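Local coordinates for putative sensory box/GGDEF family protein (Vibrio parahaemolyticus, PDB 3LID), which probably senses extracellular signals through this double-PDC (Cache) domain and relays them to a predicted cytoplasmic diguanylate cyclase module, at residues A[33-44]-A[68-79]. Residues are numbered along the deposited sequence; the frame is centred on the assembly and turned at random. Where two conformers were deposited one is given.
Sequences IQDQIETISDLL and MWSSVARNQKLY
Leu44 bridges the two segments through its CD2 methyl, which lies 3.8 Å from Trp69 NE1 and also touches Met68 CE and Val72 CG2. The segments 33-44 and 68-76, parts of helices 9-45 and 59-76, run almost antiparallel (173°), but their axes are 12.6 Å apart, so the contact is made mostly by side chains. Farther along, Ile40 places CG2 4.0 Å from Tyr79 CE2, while its CG1 packs against the amide end of Gln76. Leu78 closes the apolar row: CD1 lies 4.0 Å from Ile37 CG1, and CD2 meets Ile33 CG2 tip to tip. With chi1 at 54°, its CG sits between the backbone N and the carbonyl carbon, and CD1 is brought over one face of the Tyr79 ring.

Two waters bridge the segments. Tyr79 OH reaches in among Ile37 and Ile40, 3.5 Å from Ile37 CA, and is 2.6 Å from water 1, which donates a weak bond to Gln36 O. Water 2 lies in the plane of the Trp69 indole at its edge, accepting from Trp69 NE1 at 3.0 Å and donating to Leu44 O. Within 33-44, Ser41 OG bonds back to Ile37 O at 2.7 Å, from the opposite face of that carbonyl to Ser41 N.

After helix 59-76, Lys77 leaves helical geometry with positive phi, and the chain turns into strand 79-86. Leu168 of strand 163-173 touches both Leu44 and Trp69. The long N-terminal helix is thus joined to the helix leading into the membrane-distal PDC sheet, an arrangement characteristic of double-PDC sensor domains of histidine kinases.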
loop_
_atom_site.group_PDB
_atom_site.type_symbol
_atom_site.label_atom_id
_atom_site.label_comp_id
_atom_site.label_asym_id
_atom_site.label_seq_id
_atom_site.Cartn_x
_atom_site.Cartn_y
_atom_site.Cartn_z
ATOM N N ILE A 33 -6.778 5.817 -6.190
ATOM C CA ILE A 33 -5.755 6.149 -5.166
ATOM C C ILE A 33 -4.360 6.368 -5.855
ATOM O O ILE A 33 -3.601 7.298 -5.518
ATOM C CB ILE A 33 -5.650 5.008 -4.110
ATOM C CG1 ILE A 33 -6.894 4.986 -3.197
ATOM C CG2 ILE A 33 -4.331 5.131 -3.263
ATOM C CD1 ILE A 33 -7.012 6.195 -2.283
ATOM N N GLN A 34 -4.017 5.496 -6.788
ATOM C CA GLN A 34 -2.753 5.672 -7.513
ATOM C C GLN A 34 -2.701 7.055 -8.204
ATOM O O GLN A 34 -1.670 7.772 -8.121
ATOM C CB GLN A 34 -2.616 4.577 -8.559
ATOM C CG GLN A 34 -1.452 4.897 -9.497
ATOM C CD GLN A 34 -0.929 3.720 -10.251
ATOM O OE1 GLN A 34 -1.222 2.584 -9.992
ATOM N NE2 GLN A 34 -0.026 4.020 -11.158
ATOM N N ASP A 35 -3.784 7.463 -8.848
ATOM C CA ASP A 35 -3.818 8.811 -9.537
ATOM C C ASP A 35 -3.600 9.920 -8.466
ATOM O O ASP A 35 -2.874 10.908 -8.687
ATOM C CB ASP A 35 -5.230 8.966 -10.140
ATOM C CG ASP A 35 -5.361 10.219 -10.973
ATOM O OD1 ASP A 35 -4.909 10.219 -12.112
ATOM O OD2 ASP A 35 -5.876 11.180 -10.410
ATOM N N GLN A 36 -4.214 9.770 -7.306
ATOM C CA GLN A 36 -4.156 10.795 -6.228
ATOM C C GLN A 36 -2.652 10.855 -5.738
ATOM O O GLN A 36 -2.073 11.910 -5.493
ATOM C CB GLN A 36 -5.050 10.340 -5.073
ATOM C CG GLN A 36 -5.188 11.234 -3.923
ATOM C CD GLN A 36 -6.165 10.671 -2.821
ATOM O OE1 GLN A 36 -7.130 9.925 -3.115
ATOM N NE2 GLN A 36 -5.909 11.036 -1.569
ATOM N N ILE A 37 -2.051 9.669 -5.576
ATOM C CA ILE A 37 -0.643 9.605 -5.144
ATOM C C ILE A 37 0.297 10.234 -6.244
ATOM O O ILE A 37 1.237 11.031 -5.923
ATOM C CB ILE A 37 -0.237 8.159 -4.983
ATOM C CG1 ILE A 37 -0.837 7.590 -3.673
ATOM C CG2 ILE A 37 1.334 8.113 -4.830
ATOM C CD1 ILE A 37 -0.684 6.039 -3.699
ATOM N N GLU A 38 0.065 9.904 -7.489
ATOM C CA GLU A 38 0.861 10.532 -8.578
ATOM C C GLU A 38 0.766 12.034 -8.596
ATOM O O GLU A 38 1.781 12.705 -8.743
ATOM C CB GLU A 38 0.516 9.947 -9.930
ATOM C CG GLU A 38 0.859 8.424 -9.999
ATOM C CD GLU A 38 0.306 7.750 -11.246
ATOM O OE1 GLU A 38 -0.695 8.232 -11.833
ATOM O OE2 GLU A 38 0.845 6.658 -11.604
ATOM N N THR A 39 -0.434 12.561 -8.414
ATOM C CA THR A 39 -0.602 13.998 -8.435
ATOM C C THR A 39 0.071 14.692 -7.272
ATOM O O THR A 39 0.767 15.773 -7.454
ATOM C CB THR A 39 -2.104 14.345 -8.514
ATOM O OG1 THR A 39 -2.649 13.653 -9.664
ATOM C CG2 THR A 39 -2.269 15.885 -8.603
ATOM N N ILE A 40 -0.149 14.161 -6.070
ATOM C CA ILE A 40 0.341 14.799 -4.865
ATOM C C ILE A 40 1.877 14.646 -4.888
ATOM O O ILE A 40 2.590 15.589 -4.433
ATOM C CB ILE A 40 -0.273 14.128 -3.621
ATOM C CG1 ILE A 40 -1.706 14.539 -3.420
ATOM C CG2 ILE A 40 0.469 14.492 -2.343
ATOM C CD1 ILE A 40 -1.872 16.073 -3.027
ATOM N N SER A 41 2.395 13.506 -5.351
ATOM C CA SER A 41 3.906 13.347 -5.295
ATOM C C SER A 41 4.543 14.416 -6.202
ATOM O O SER A 41 5.603 15.039 -5.839
ATOM C CB SER A 41 4.317 11.977 -5.820
ATOM O OG SER A 41 3.766 11.032 -4.916
ATOM N N ASP A 42 3.951 14.606 -7.375
ATOM C CA ASP A 42 4.449 15.648 -8.296
ATOM C C ASP A 42 4.366 17.048 -7.656
ATOM O O ASP A 42 5.317 17.855 -7.769
ATOM C CB ASP A 42 3.657 15.590 -9.585
ATOM C CG ASP A 42 4.002 16.760 -10.542
ATOM O OD1 ASP A 42 5.098 16.736 -11.094
ATOM O OD2 ASP A 42 3.178 17.689 -10.697
ATOM N N LEU A 43 3.252 17.372 -6.967
ATOM C CA LEU A 43 3.113 18.699 -6.327
ATOM C C LEU A 43 4.140 18.806 -5.214
ATOM O O LEU A 43 4.788 19.868 -5.084
ATOM C CB LEU A 43 1.725 18.880 -5.729
ATOM C CG LEU A 43 0.672 19.206 -6.844
ATOM C CD1 LEU A 43 -0.708 18.977 -6.304
ATOM C CD2 LEU A 43 0.818 20.680 -7.256
ATOM N N LEU A 44 4.360 17.731 -4.422
ATOM C CA LEU A 44 5.333 17.945 -3.339
ATOM C C LEU A 44 6.780 18.113 -3.886
ATOM O O LEU A 44 7.589 18.838 -3.323
ATOM C CB LEU A 44 5.341 16.719 -2.426
ATOM C CG LEU A 44 4.036 16.625 -1.574
ATOM C CD1 LEU A 44 3.975 15.224 -0.915
ATOM C CD2 LEU A 44 4.016 17.701 -0.530
ATOM N N MET A 68 3.974 22.463 6.308
ATOM C CA MET A 68 3.273 22.150 5.091
ATOM C C MET A 68 3.100 20.631 4.949
ATOM O O MET A 68 1.959 20.122 4.675
ATOM C CB MET A 68 4.059 22.715 3.899
ATOM C CG MET A 68 3.351 22.687 2.558
ATOM S SD MET A 68 3.552 21.192 1.604
ATOM C CE MET A 68 5.256 21.345 0.870
ATOM N N TRP A 69 4.201 19.883 5.115
ATOM C CA TRP A 69 4.095 18.430 4.966
ATOM C C TRP A 69 3.158 17.832 6.026
ATOM O O TRP A 69 2.480 16.866 5.728
ATOM C CB TRP A 69 5.489 17.814 5.066
ATOM C CG TRP A 69 6.240 17.980 3.818
ATOM C CD1 TRP A 69 5.881 18.696 2.690
ATOM C CD2 TRP A 69 7.555 17.460 3.546
ATOM N NE1 TRP A 69 6.872 18.589 1.736
ATOM C CE2 TRP A 69 7.872 17.802 2.228
ATOM C CE3 TRP A 69 8.431 16.670 4.278
ATOM C CZ2 TRP A 69 9.101 17.449 1.628
ATOM C CZ3 TRP A 69 9.634 16.265 3.696
ATOM C CH2 TRP A 69 9.955 16.678 2.379
ATOM N N SER A 70 3.155 18.345 7.256
ATOM C CA SER A 70 2.266 17.846 8.267
ATOM C C SER A 70 0.827 18.094 7.790
ATOM O O SER A 70 -0.036 17.200 8.019
ATOM C CB SER A 70 2.517 18.581 9.583
ATOM O OG SER A 70 3.820 18.243 10.088
ATOM N N SER A 71 0.550 19.292 7.254
ATOM C CA SER A 71 -0.811 19.577 6.724
ATOM C C SER A 71 -1.192 18.635 5.617
ATOM O O SER A 71 -2.360 18.192 5.520
ATOM C CB SER A 71 -0.884 21.045 6.238
ATOM O OG SER A 71 -0.728 21.933 7.358
ATOM N N VAL A 72 -0.249 18.371 4.713
ATOM C CA VAL A 72 -0.547 17.474 3.575
ATOM C C VAL A 72 -0.834 16.049 4.161
ATOM O O VAL A 72 -1.754 15.351 3.655
ATOM C CB VAL A 72 0.639 17.410 2.549
ATOM C CG1 VAL A 72 0.405 16.271 1.550
ATOM C CG2 VAL A 72 0.732 18.753 1.840
ATOM N N ALA A 73 -0.028 15.604 5.137
ATOM C CA ALA A 73 -0.256 14.263 5.671
ATOM C C ALA A 73 -1.649 14.172 6.326
ATOM O O ALA A 73 -2.293 13.132 6.216
ATOM C CB ALA A 73 0.830 13.896 6.753
ATOM N N ARG A 74 -2.021 15.181 7.108
ATOM C CA ARG A 74 -3.365 15.170 7.741
ATOM C C ARG A 74 -4.494 15.183 6.684
ATOM O O ARG A 74 -5.576 14.559 6.892
ATOM C CB ARG A 74 -3.547 16.350 8.723
ATOM C CG ARG A 74 -2.601 16.219 9.985
ATOM C CD ARG A 74 -2.995 17.281 11.050
ATOM N NE ARG A 74 -2.666 18.612 10.541
ATOM C CZ ARG A 74 -1.515 19.238 10.796
ATOM N NH1 ARG A 74 -0.611 18.699 11.622
ATOM N NH2 ARG A 74 -1.314 20.438 10.278
ATOM N N ASN A 75 -4.281 15.907 5.583
ATOM C CA ASN A 75 -5.272 16.016 4.511
ATOM C C ASN A 75 -5.379 14.730 3.673
ATOM O O ASN A 75 -6.519 14.255 3.393
ATOM C CB ASN A 75 -4.876 17.156 3.593
ATOM C CG ASN A 75 -5.811 17.305 2.383
ATOM O OD1 ASN A 75 -5.664 16.662 1.367
ATOM N ND2 ASN A 75 -6.712 18.234 2.490
ATOM N N GLN A 76 -4.239 14.090 3.390
ATOM C CA GLN A 76 -4.233 12.926 2.494
ATOM C C GLN A 76 -4.412 11.566 3.211
ATOM O O GLN A 76 -4.877 10.628 2.567
ATOM C CB GLN A 76 -2.934 12.914 1.657
ATOM C CG GLN A 76 -2.921 14.036 0.641
ATOM C CD GLN A 76 -3.997 13.813 -0.427
ATOM O OE1 GLN A 76 -4.991 14.570 -0.518
ATOM N NE2 GLN A 76 -3.868 12.773 -1.137
ATOM N N LYS A 77 -3.916 11.465 4.448
ATOM C CA LYS A 77 -4.049 10.327 5.403
ATOM C C LYS A 77 -3.246 9.057 5.006
ATOM O O LYS A 77 -2.905 8.273 5.903
ATOM C CB LYS A 77 -5.515 9.928 5.669
ATOM C CG LYS A 77 -6.279 11.168 6.124
ATOM C CD LYS A 77 -7.750 10.753 6.334
ATOM C CE LYS A 77 -8.606 11.970 6.427
ATOM N NZ LYS A 77 -8.468 12.526 7.748
ATOM N N LEU A 78 -2.956 8.872 3.717
ATOM C CA LEU A 78 -2.372 7.626 3.293
ATOM C C LEU A 78 -0.835 7.593 3.347
ATOM O O LEU A 78 -0.244 6.543 3.048
ATOM C CB LEU A 78 -2.816 7.233 1.854
ATOM C CG LEU A 78 -2.579 8.309 0.773
ATOM C CD1 LEU A 78 -1.214 8.114 0.285
ATOM C CD2 LEU A 78 -3.575 8.101 -0.438
ATOM N N TYR A 79 -0.238 8.712 3.715
ATOM C CA TYR A 79 1.254 8.728 3.931
ATOM C C TYR A 79 1.607 8.566 5.391
ATOM O O TYR A 79 1.161 9.359 6.215
ATOM C CB TYR A 79 1.893 10.015 3.395
ATOM C CG TYR A 79 1.566 10.247 1.960
ATOM C CD1 TYR A 79 2.184 9.503 0.970
ATOM C CD2 TYR A 79 0.566 11.189 1.580
ATOM C CE1 TYR A 79 1.879 9.684 -0.376
ATOM C CE2 TYR A 79 0.274 11.380 0.231
ATOM C CZ TYR A 79 0.882 10.584 -0.724
ATOM O OH TYR A 79 0.581 10.757 -2.057
HETATM O O HOH W 1 -1.944 11.360 -2.457
HETATM O O HOH W 2 7.152 19.725 -1.020
#